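PDB 3EZF: ParA from Salmonella enterica subsp. enterica serovar Newport str. SL317, which probably acts as a P-loop ATPase in plasmid partition and, with ADP bound, as a DNA-binding regulator of transcription. Local coordinates for residues 42-47 and 138-143; 52-57 and 142-147; 91-96 and 101-106. All coordinates share one frame; numbering follows the deposited sequence.

Contact 1 of 3, residues 42-47 and 138-143; sequences QTFTRN and VHQDLL. With SO4 (sulfate ion), chain F.
The interface between a winged helix-turn-helix domain and a P-loop NTPase domain is built here from Phe44, on the DNA-binding side, and Gln140 and Leu143, in the loop after helix 129-138 of the nucleotide-binding side. With CG of Phe44 anti to its carbonyl carbon (chi1 -62°), the ring is carried out toward that loop. Its CZ packs 4.1 Å from CD1 of Leu143, the two side chains coming from opposite directions. Gln140 reaches the neighbouring ring corner: its chain bends at chi2, and OE1 comes to 3.6 Å from CE2 of Phe44, at the ring edge and near its plane. The partly negative oxygen faces slightly positive ring-edge hydrogens, a contact rather than a hydrogen bond. The amide is turned by only 28° against the ring. Beside the ring contacts, OE1 of Gln42 rests 4.1 Å from CB of Val138, at the end of an extended side chain. Past Phe44, Asn47 ND2 donates a 2.6 Å hydrogen bond to O2 of a sulfate, probably from the crystallisation liquor. Phe44 is backbone hydrogen-bonded to Leu87 in strand 87-88, while Phe44 and Leu143 both lean on Ile89 of helix 89-98, and Gln140 touches Glu385 of helix 378-400.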
loop_
_atom_site.group_PDB
_atom_site.type_symbol
_atom_site.label_atom_id
_atom_site.label_comp_id
_atom_site.label_asym_id
_atom_site.label_seq_id
_atom_site.Cartn_x
_atom_site.Cartn_y
_atom_site.Cartn_z
ATOM N N GLN A 42 10.362 -28.548 -9.602
ATOM C CA GLN A 42 11.368 -28.986 -8.664
ATOM C C GLN A 42 11.309 -30.496 -8.626
ATOM O O GLN A 42 10.234 -31.088 -8.460
ATOM C CB GLN A 42 11.094 -28.454 -7.266
ATOM C CG GLN A 42 11.840 -29.240 -6.219
ATOM C CD GLN A 42 11.637 -28.707 -4.825
ATOM O OE1 GLN A 42 10.505 -28.516 -4.379
ATOM N NE2 GLN A 42 12.739 -28.474 -4.116
ATOM N N THR A 43 12.467 -31.114 -8.797
ATOM C CA THR A 43 12.550 -32.555 -8.750
ATOM C C THR A 43 13.618 -32.881 -7.721
ATOM O O THR A 43 14.469 -32.048 -7.427
ATOM C CB THR A 43 12.953 -33.149 -10.123
ATOM O OG1 THR A 43 14.334 -32.872 -10.397
ATOM C CG2 THR A 43 12.121 -32.553 -11.212
ATOM N N PHE A 44 13.564 -34.081 -7.158
ATOM C CA PHE A 44 14.563 -34.491 -6.187
ATOM C C PHE A 44 15.305 -35.715 -6.718
ATOM O O PHE A 44 14.819 -36.424 -7.598
ATOM C CB PHE A 44 13.909 -34.825 -4.842
ATOM C CG PHE A 44 13.212 -33.665 -4.199
ATOM C CD1 PHE A 44 11.964 -33.245 -4.647
ATOM C CD2 PHE A 44 13.792 -32.998 -3.126
ATOM C CE1 PHE A 44 11.300 -32.170 -4.026
ATOM C CE2 PHE A 44 13.139 -31.931 -2.506
ATOM C CZ PHE A 44 11.893 -31.520 -2.955
ATOM N N THR A 45 16.501 -35.943 -6.201
ATOM C CA THR A 45 17.282 -37.104 -6.593
ATOM C C THR A 45 16.905 -38.114 -5.535
ATOM O O THR A 45 16.470 -37.727 -4.447
ATOM C CB THR A 45 18.778 -36.840 -6.454
ATOM O OG1 THR A 45 19.220 -35.970 -7.495
ATOM C CG2 THR A 45 19.543 -38.138 -6.526
ATOM N N ARG A 46 17.057 -39.400 -5.829
ATOM C CA ARG A 46 16.724 -40.407 -4.830
ATOM C C ARG A 46 17.361 -40.086 -3.501
ATOM O O ARG A 46 16.690 -40.035 -2.481
ATOM C CB ARG A 46 17.202 -41.758 -5.278
ATOM C CG ARG A 46 16.414 -42.194 -6.415
ATOM C CD ARG A 46 17.292 -42.831 -7.303
ATOM N NE ARG A 46 17.147 -44.285 -7.264
ATOM C CZ ARG A 46 17.907 -45.092 -7.981
ATOM N NH1 ARG A 46 18.824 -44.497 -8.736
ATOM N NH2 ARG A 46 17.778 -46.438 -7.955
ATOM N N ASN A 47 18.668 -39.861 -3.526
ATOM C CA ASN A 47 19.414 -39.561 -2.323
ATOM C C ASN A 47 18.798 -38.398 -1.599
ATOM O O ASN A 47 18.856 -38.321 -0.378
ATOM C CB ASN A 47 20.864 -39.250 -2.673
ATOM C CG ASN A 47 21.519 -40.373 -3.472
ATOM O OD1 ASN A 47 21.386 -41.551 -3.140
ATOM N ND2 ASN A 47 22.232 -40.007 -4.527
ATOM N N VAL A 138 5.876 -26.789 -0.377
ATOM C CA VAL A 138 7.006 -27.536 -0.884
ATOM C C VAL A 138 8.095 -27.787 0.127
ATOM O O VAL A 138 9.142 -28.318 -0.226
ATOM C CB VAL A 138 7.634 -26.811 -2.078
ATOM C CG1 VAL A 138 6.553 -26.406 -3.066
ATOM C CG2 VAL A 138 8.399 -25.591 -1.601
ATOM N N HIS A 139 7.867 -27.421 1.380
ATOM C CA HIS A 139 8.898 -27.617 2.391
ATOM C C HIS A 139 9.482 -29.022 2.388
ATOM O O HIS A 139 8.825 -29.987 1.995
ATOM C CB HIS A 139 8.368 -27.318 3.790
ATOM C CG HIS A 139 9.440 -27.243 4.834
ATOM N ND1 HIS A 139 10.165 -26.095 5.076
ATOM C CD2 HIS A 139 9.909 -28.172 5.703
ATOM C CE1 HIS A 139 11.028 -26.319 6.054
ATOM N NE2 HIS A 139 10.890 -27.570 6.448
ATOM N N GLN A 140 10.726 -29.119 2.843
ATOM C CA GLN A 140 11.453 -30.382 2.921
ATOM C C GLN A 140 10.727 -31.409 3.786
ATOM O O GLN A 140 10.267 -32.441 3.293
ATOM C CB GLN A 140 12.845 -30.137 3.514
ATOM C CG GLN A 140 13.788 -29.352 2.623
ATOM C CD GLN A 140 14.467 -30.242 1.603
ATOM O OE1 GLN A 140 13.807 -30.947 0.846
ATOM N NE2 GLN A 140 15.794 -30.218 1.583
ATOM N N ASP A 141 10.635 -31.111 5.082
ATOM C CA ASP A 141 9.996 -32.008 6.031
ATOM C C ASP A 141 8.522 -31.765 6.205
ATOM O O ASP A 141 7.978 -32.070 7.269
ATOM C CB ASP A 141 10.634 -31.909 7.417
ATOM C CG ASP A 141 11.847 -31.039 7.437
ATOM O OD1 ASP A 141 12.733 -31.260 6.579
ATOM O OD2 ASP A 141 11.909 -30.153 8.322
ATOM N N LEU A 142 7.869 -31.220 5.185
ATOM C CA LEU A 142 6.446 -30.964 5.294
ATOM C C LEU A 142 5.703 -31.613 4.159
ATOM O O LEU A 142 4.482 -31.702 4.207
ATOM C CB LEU A 142 6.167 -29.463 5.318
ATOM C CG LEU A 142 5.997 -28.730 6.662
ATOM C CD1 LEU A 142 7.079 -29.096 7.648
ATOM C CD2 LEU A 142 6.009 -27.226 6.405
ATOM N N LEU A 143 6.442 -32.072 3.148
ATOM C CA LEU A 143 5.846 -32.739 1.983
ATOM C C LEU A 143 4.992 -33.936 2.393
ATOM O O LEU A 143 3.990 -34.249 1.758
ATOM C CB LEU A 143 6.927 -33.206 1.003
ATOM C CG LEU A 143 7.839 -32.189 0.302
ATOM C CD1 LEU A 143 8.768 -32.931 -0.646
ATOM C CD2 LEU A 143 7.036 -31.195 -0.487
HETATM S S SO4 F . 23.006 -37.291 -6.106
HETATM O O1 SO4 F . 22.222 -38.367 -6.733
HETATM O O2 SO4 F . 23.305 -37.648 -4.709
HETATM O O3 SO4 F . 22.251 -36.025 -6.140
HETATM O O4 SO4 F . 24.265 -37.135 -6.853
#

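Contact 2 of 3, residues 52-57 and 142-147; sequences LPKLSR and LLRHDL. With SO4 (sulfate ion), chain D.
Lys54 and Arg144 approach from the two domains at a sulfate, probably from the crystallisation liquor. Lys54 stands in a type II beta turn, Leu52 to Leu55, of the winged helix-turn-helix domain; Arg144 lies in the 3-10 segment 143-145 of the P-loop NTPase domain. The turn gives Lys54 a positive phi of 54° and is closed by a weak backbone bond from Leu55 N to Leu52 O. From CB, the lysine chain leaves the turn through CG and then bends at each of its three remaining torsions, which curls its outer half along the anion. CD is the first atom to meet sulfate, 3.4 Å from O3. CE follows at 3.8 Å from both O1 and O3. At the tip, NZ donates to O1 at 2.7 Å and weakly to O3 at 3.4 Å, and stands 4.2 Å from NH1 of Arg144. O3 lies at the edge of the guanidinium, near its plane but too far for a bond, so both cations face one side of the anion, which of the two only Lys54 bonds and which would probably offset their charges. Arg144 is rooted by its CG, which takes the place between backbone N and carbonyl carbon (chi1 49°) and covers one face of the His145 ring. Deeper in, next to Tyr96 of helix 89-98, Leu52 approaches Leu143 obliquely, its CD2 4.1 Å from that residue's CD1.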
loop_
_atom_site.group_PDB
_atom_site.type_symbol
_atom_site.label_atom_id
_atom_site.label_comp_id
_atom_site.label_asym_id
_atom_site.label_seq_id
_atom_site.Cartn_x
_atom_site.Cartn_y
_atom_site.Cartn_z
ATOM N N LEU A 52 14.918 -37.151 3.352
ATOM C CA LEU A 52 13.674 -36.603 3.884
ATOM C C LEU A 52 13.162 -37.392 5.086
ATOM O O LEU A 52 13.451 -38.573 5.232
ATOM C CB LEU A 52 12.611 -36.568 2.783
ATOM C CG LEU A 52 12.361 -35.216 2.099
ATOM C CD1 LEU A 52 13.658 -34.432 1.949
ATOM C CD2 LEU A 52 11.692 -35.453 0.743
ATOM N N PRO A 53 12.386 -36.739 5.963
ATOM C CA PRO A 53 11.823 -37.358 7.164
ATOM C C PRO A 53 11.180 -38.716 6.932
ATOM O O PRO A 53 10.570 -38.955 5.904
ATOM C CB PRO A 53 10.800 -36.324 7.636
ATOM C CG PRO A 53 11.422 -35.056 7.242
ATOM C CD PRO A 53 11.918 -35.348 5.843
ATOM N N LYS A 54 11.315 -39.592 7.916
ATOM C CA LYS A 54 10.741 -40.925 7.871
ATOM C C LYS A 54 11.124 -41.738 6.637
ATOM O O LYS A 54 10.419 -42.684 6.276
ATOM C CB LYS A 54 9.219 -40.819 7.970
ATOM C CG LYS A 54 8.756 -39.840 9.032
ATOM C CD LYS A 54 9.331 -40.177 10.412
ATOM C CE LYS A 54 8.458 -41.143 11.194
ATOM N NZ LYS A 54 7.202 -40.486 11.686
ATOM N N LEU A 55 12.235 -41.384 5.997
ATOM C CA LEU A 55 12.671 -42.097 4.796
ATOM C C LEU A 55 14.180 -42.343 4.800
ATOM O O LEU A 55 14.929 -41.701 5.538
ATOM C CB LEU A 55 12.292 -41.310 3.530
ATOM C CG LEU A 55 10.827 -40.899 3.304
ATOM C CD1 LEU A 55 10.737 -40.149 2.004
ATOM C CD2 LEU A 55 9.899 -42.094 3.288
ATOM N N SER A 56 14.614 -43.265 3.949
ATOM C CA SER A 56 16.009 -43.627 3.837
ATOM C C SER A 56 16.220 -44.220 2.456
ATOM O O SER A 56 15.259 -44.577 1.785
ATOM C CB SER A 56 16.335 -44.673 4.886
ATOM O OG SER A 56 15.656 -45.878 4.591
ATOM N N ARG A 57 17.476 -44.341 2.037
ATOM C CA ARG A 57 17.775 -44.904 0.725
ATOM C C ARG A 57 17.188 -46.307 0.545
ATOM O O ARG A 57 16.978 -46.754 -0.579
ATOM C CB ARG A 57 19.288 -44.920 0.478
ATOM C CG ARG A 57 19.933 -43.526 0.413
ATOM C CD ARG A 57 21.294 -43.565 -0.290
ATOM N NE ARG A 57 21.942 -42.252 -0.363
ATOM C CZ ARG A 57 23.129 -42.035 -0.933
ATOM N NH1 ARG A 57 23.795 -43.038 -1.482
ATOM N NH2 ARG A 57 23.660 -40.817 -0.956
ATOM N N LEU A 142 7.869 -31.220 5.185
ATOM C CA LEU A 142 6.446 -30.964 5.294
ATOM C C LEU A 142 5.703 -31.613 4.159
ATOM O O LEU A 142 4.482 -31.702 4.207
ATOM C CB LEU A 142 6.167 -29.463 5.318
ATOM C CG LEU A 142 5.997 -28.730 6.662
ATOM C CD1 LEU A 142 7.079 -29.096 7.648
ATOM C CD2 LEU A 142 6.009 -27.226 6.405
ATOM N N LEU A 143 6.442 -32.072 3.148
ATOM C CA LEU A 143 5.846 -32.739 1.983
ATOM C C LEU A 143 4.992 -33.936 2.393
ATOM O O LEU A 143 3.990 -34.249 1.758
ATOM C CB LEU A 143 6.927 -33.206 1.003
ATOM C CG LEU A 143 7.839 -32.189 0.302
ATOM C CD1 LEU A 143 8.768 -32.931 -0.646
ATOM C CD2 LEU A 143 7.036 -31.195 -0.487
ATOM N N ARG A 144 5.393 -34.602 3.461
ATOM C CA ARG A 144 4.658 -35.751 3.977
ATOM C C ARG A 144 3.249 -35.365 4.401
ATOM O O ARG A 144 2.429 -36.232 4.704
ATOM C CB ARG A 144 5.379 -36.304 5.198
ATOM C CG ARG A 144 5.735 -35.212 6.190
ATOM C CD ARG A 144 6.025 -35.781 7.550
ATOM N NE ARG A 144 4.841 -36.441 8.087
ATOM C CZ ARG A 144 4.770 -36.949 9.306
ATOM N NH1 ARG A 144 5.834 -36.866 10.106
ATOM N NH2 ARG A 144 3.643 -37.531 9.713
ATOM N N HIS A 145 2.978 -34.065 4.454
ATOM C CA HIS A 145 1.665 -33.578 4.861
ATOM C C HIS A 145 0.720 -33.375 3.685
ATOM O O HIS A 145 -0.481 -33.297 3.879
ATOM C CB HIS A 145 1.787 -32.258 5.628
ATOM C CG HIS A 145 2.568 -32.358 6.899
ATOM N ND1 HIS A 145 2.234 -33.223 7.916
ATOM C CD2 HIS A 145 3.679 -31.697 7.318
ATOM C CE1 HIS A 145 3.103 -33.098 8.907
ATOM N NE2 HIS A 145 3.987 -32.179 8.566
ATOM N N ASP A 146 1.258 -33.292 2.472
ATOM C CA ASP A 146 0.427 -33.087 1.287
ATOM C C ASP A 146 -0.502 -31.922 1.611
ATOM O O ASP A 146 -1.702 -31.996 1.392
ATOM C CB ASP A 146 -0.407 -34.342 1.001
ATOM C CG ASP A 146 -0.900 -34.410 -0.442
ATOM O OD1 ASP A 146 -0.818 -33.390 -1.152
ATOM O OD2 ASP A 146 -1.375 -35.487 -0.862
ATOM N N LEU A 147 0.070 -30.857 2.160
ATOM C CA LEU A 147 -0.678 -29.662 2.550
ATOM C C LEU A 147 -1.494 -29.021 1.422
ATOM O O LEU A 147 -1.016 -28.866 0.295
ATOM C CB LEU A 147 0.296 -28.637 3.138
ATOM C CG LEU A 147 0.176 -28.321 4.630
ATOM C CD1 LEU A 147 -0.077 -29.588 5.416
ATOM C CD2 LEU A 147 1.440 -27.600 5.106
HETATM S S SO4 D . 8.069 -37.787 14.019
HETATM O O1 SO4 D . 7.123 -38.920 13.930
HETATM O O2 SO4 D . 7.308 -36.533 14.157
HETATM O O3 SO4 D . 8.895 -37.735 12.799
HETATM O O4 SO4 D . 8.955 -37.961 15.190
#

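Contact 3 of 3, residues 91-96 and 101-106; sequences NVIDIY and IPKYRD
The C-terminal part of helix 89-98, the last helix before strand 112-116, is tied to the loop leading to that strand by Tyr96 and Ile101. Ile101 N donates to Tyr96 O at 2.9 Å, with an N-H...O angle of 162°; a bond reaching back five residues brings the chain round against the helix it has just left. Ile101 then sends its CG1 branch, anti to the carbonyl carbon, toward the tyrosine, and CD1 arrives in the plane of the ring at its edge, 3.3 Å from CD2 of Tyr96. The phenol OH of Tyr96 is hydrogen-bonded to Pro53 O. One turn back, the side chain of Ile93 meets that of Lys103 at about a right angle: Ile93 CG2 lies 3.6 Å from NZ of Lys103, an ammonium group held by a salt bridge to Asp146. Lys103 is fixed at its base as well, because the backbone N of Lys103 donates to Asp106 OD1 at 2.9 Å, and that oxygen accepts through its anti lone pair, away from the other carboxylate oxygen. Behind the helix, Ile95 packs on helix 57-69; further along this loop, Tyr104 lies against helix 378-400 and is backbone hydrogen-bonded to His145.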
loop_
_atom_site.group_PDB
_atom_site.type_symbol
_atom_site.label_atom_id
_atom_site.label_comp_id
_atom_site.label_asym_id
_atom_site.label_seq_id
_atom_site.Cartn_x
_atom_site.Cartn_y
_atom_site.Cartn_z
ATOM N N ASN A 91 5.442 -37.148 -6.724
ATOM C CA ASN A 91 6.078 -38.461 -6.634
ATOM C C ASN A 91 6.443 -38.732 -5.164
ATOM O O ASN A 91 6.107 -39.791 -4.615
ATOM C CB ASN A 91 7.335 -38.493 -7.509
ATOM C CG ASN A 91 7.022 -38.342 -8.989
ATOM O OD1 ASN A 91 7.925 -38.293 -9.833
ATOM N ND2 ASN A 91 5.741 -38.267 -9.310
ATOM N N VAL A 92 7.120 -37.761 -4.544
ATOM C CA VAL A 92 7.518 -37.840 -3.147
ATOM C C VAL A 92 6.295 -38.035 -2.241
ATOM O O VAL A 92 6.314 -38.867 -1.325
ATOM C CB VAL A 92 8.258 -36.556 -2.702
ATOM C CG1 VAL A 92 8.589 -36.619 -1.197
ATOM C CG2 VAL A 92 9.529 -36.395 -3.518
ATOM N N ILE A 93 5.245 -37.253 -2.481
ATOM C CA ILE A 93 4.022 -37.363 -1.697
ATOM C C ILE A 93 3.397 -38.730 -1.893
ATOM O O ILE A 93 2.853 -39.313 -0.960
ATOM C CB ILE A 93 3.003 -36.305 -2.113
ATOM C CG1 ILE A 93 3.528 -34.928 -1.712
ATOM C CG2 ILE A 93 1.638 -36.610 -1.493
ATOM C CD1 ILE A 93 2.727 -33.783 -2.266
ATOM N N ASP A 94 3.472 -39.246 -3.112
ATOM C CA ASP A 94 2.910 -40.555 -3.383
ATOM C C ASP A 94 3.727 -41.682 -2.740
ATOM O O ASP A 94 3.182 -42.744 -2.423
ATOM C CB ASP A 94 2.769 -40.774 -4.893
ATOM C CG ASP A 94 1.612 -39.986 -5.491
ATOM O OD1 ASP A 94 0.595 -39.766 -4.794
ATOM O OD2 ASP A 94 1.712 -39.599 -6.667
ATOM N N ILE A 95 5.027 -41.456 -2.544
ATOM C CA ILE A 95 5.874 -42.462 -1.911
ATOM C C ILE A 95 5.513 -42.478 -0.438
ATOM O O ILE A 95 5.471 -43.542 0.180
ATOM C CB ILE A 95 7.383 -42.136 -2.050
ATOM C CG1 ILE A 95 7.899 -42.588 -3.420
ATOM C CG2 ILE A 95 8.170 -42.817 -0.930
ATOM C CD1 ILE A 95 9.315 -42.208 -3.689
ATOM N N TYR A 96 5.260 -41.294 0.119
ATOM C CA TYR A 96 4.889 -41.166 1.531
ATOM C C TYR A 96 3.519 -41.798 1.711
ATOM O O TYR A 96 3.186 -42.317 2.789
ATOM C CB TYR A 96 4.801 -39.697 1.957
ATOM C CG TYR A 96 6.087 -39.064 2.422
ATOM C CD1 TYR A 96 6.675 -38.031 1.703
ATOM C CD2 TYR A 96 6.688 -39.463 3.614
ATOM C CE1 TYR A 96 7.832 -37.414 2.160
ATOM C CE2 TYR A 96 7.854 -38.851 4.087
ATOM C CZ TYR A 96 8.420 -37.826 3.357
ATOM O OH TYR A 96 9.580 -37.215 3.797
ATOM N N ILE A 101 2.003 -43.221 5.328
ATOM C CA ILE A 101 2.278 -42.192 6.332
ATOM C C ILE A 101 1.150 -41.170 6.252
ATOM O O ILE A 101 0.998 -40.467 5.249
ATOM C CB ILE A 101 3.617 -41.490 6.066
ATOM C CG1 ILE A 101 4.755 -42.501 6.168
ATOM C CG2 ILE A 101 3.821 -40.367 7.061
ATOM C CD1 ILE A 101 6.064 -41.987 5.632
ATOM N N PRO A 102 0.353 -41.058 7.321
ATOM C CA PRO A 102 -0.774 -40.117 7.357
ATOM C C PRO A 102 -0.488 -38.703 6.861
ATOM O O PRO A 102 0.558 -38.122 7.170
ATOM C CB PRO A 102 -1.204 -40.149 8.827
ATOM C CG PRO A 102 0.071 -40.456 9.543
ATOM C CD PRO A 102 0.672 -41.540 8.675
ATOM N N LYS A 103 -1.426 -38.166 6.079
ATOM C CA LYS A 103 -1.339 -36.799 5.539
ATOM C C LYS A 103 -1.945 -35.840 6.556
ATOM O O LYS A 103 -2.656 -36.254 7.470
ATOM C CB LYS A 103 -2.142 -36.662 4.242
ATOM C CG LYS A 103 -1.633 -37.465 3.085
ATOM C CD LYS A 103 -2.744 -37.714 2.070
ATOM C CE LYS A 103 -2.290 -38.633 0.929
ATOM N NZ LYS A 103 -1.197 -38.055 0.094
ATOM N N TYR A 104 -1.693 -34.552 6.373
ATOM C CA TYR A 104 -2.220 -33.554 7.286
ATOM C C TYR A 104 -3.746 -33.605 7.382
ATOM O O TYR A 104 -4.330 -33.329 8.435
ATOM C CB TYR A 104 -1.761 -32.163 6.860
ATOM C CG TYR A 104 -2.079 -31.121 7.894
ATOM C CD1 TYR A 104 -3.327 -30.492 7.913
ATOM C CD2 TYR A 104 -1.149 -30.785 8.883
ATOM C CE1 TYR A 104 -3.645 -29.561 8.890
ATOM C CE2 TYR A 104 -1.457 -29.854 9.866
ATOM C CZ TYR A 104 -2.707 -29.242 9.866
ATOM O OH TYR A 104 -3.031 -28.330 10.849
ATOM N N ARG A 105 -4.388 -33.978 6.285
ATOM C CA ARG A 105 -5.844 -34.066 6.257
ATOM C C ARG A 105 -6.364 -35.323 6.980
ATOM O O ARG A 105 -7.560 -35.586 6.999
ATOM C CB ARG A 105 -6.333 -34.082 4.807
ATOM C CG ARG A 105 -6.131 -35.408 4.141
ATOM C CD ARG A 105 -6.337 -35.330 2.656
ATOM N NE ARG A 105 -5.253 -34.610 1.997
ATOM C CZ ARG A 105 -5.090 -34.578 0.680
ATOM N NH1 ARG A 105 -5.946 -35.228 -0.088
ATOM N NH2 ARG A 105 -4.086 -33.902 0.132
ATOM N N ASP A 106 -5.467 -36.109 7.561
ATOM C CA ASP A 106 -5.877 -37.319 8.267
ATOM C C ASP A 106 -5.821 -37.119 9.787
ATOM O O ASP A 106 -6.329 -37.936 10.556
ATOM C CB ASP A 106 -4.976 -38.495 7.865
ATOM C CG ASP A 106 -5.176 -38.921 6.420
ATOM O OD1 ASP A 106 -4.191 -38.944 5.656
ATOM O OD2 ASP A 106 -6.321 -39.240 6.042
#

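Contacts 1 and 2 both join the winged helix-turn-helix domain to the loop after helix 129-138, and they share Leu143 as a touching residue. Contact 3, local in sequence, is nested inside the chain loops closed by the other two. All are partly buried, about 21 Å from the centre of the chain. Contact 1 mixes one apolar pair with amide oxygens set against carbon, contact 2 runs from buried leucines to an exposed anion site, and contact 3 alone has a hydrogen bond between its segments. A salt bridge and a hydrogen bond couple contact 3 to contact 2, whereas its links to contact 1 are packing.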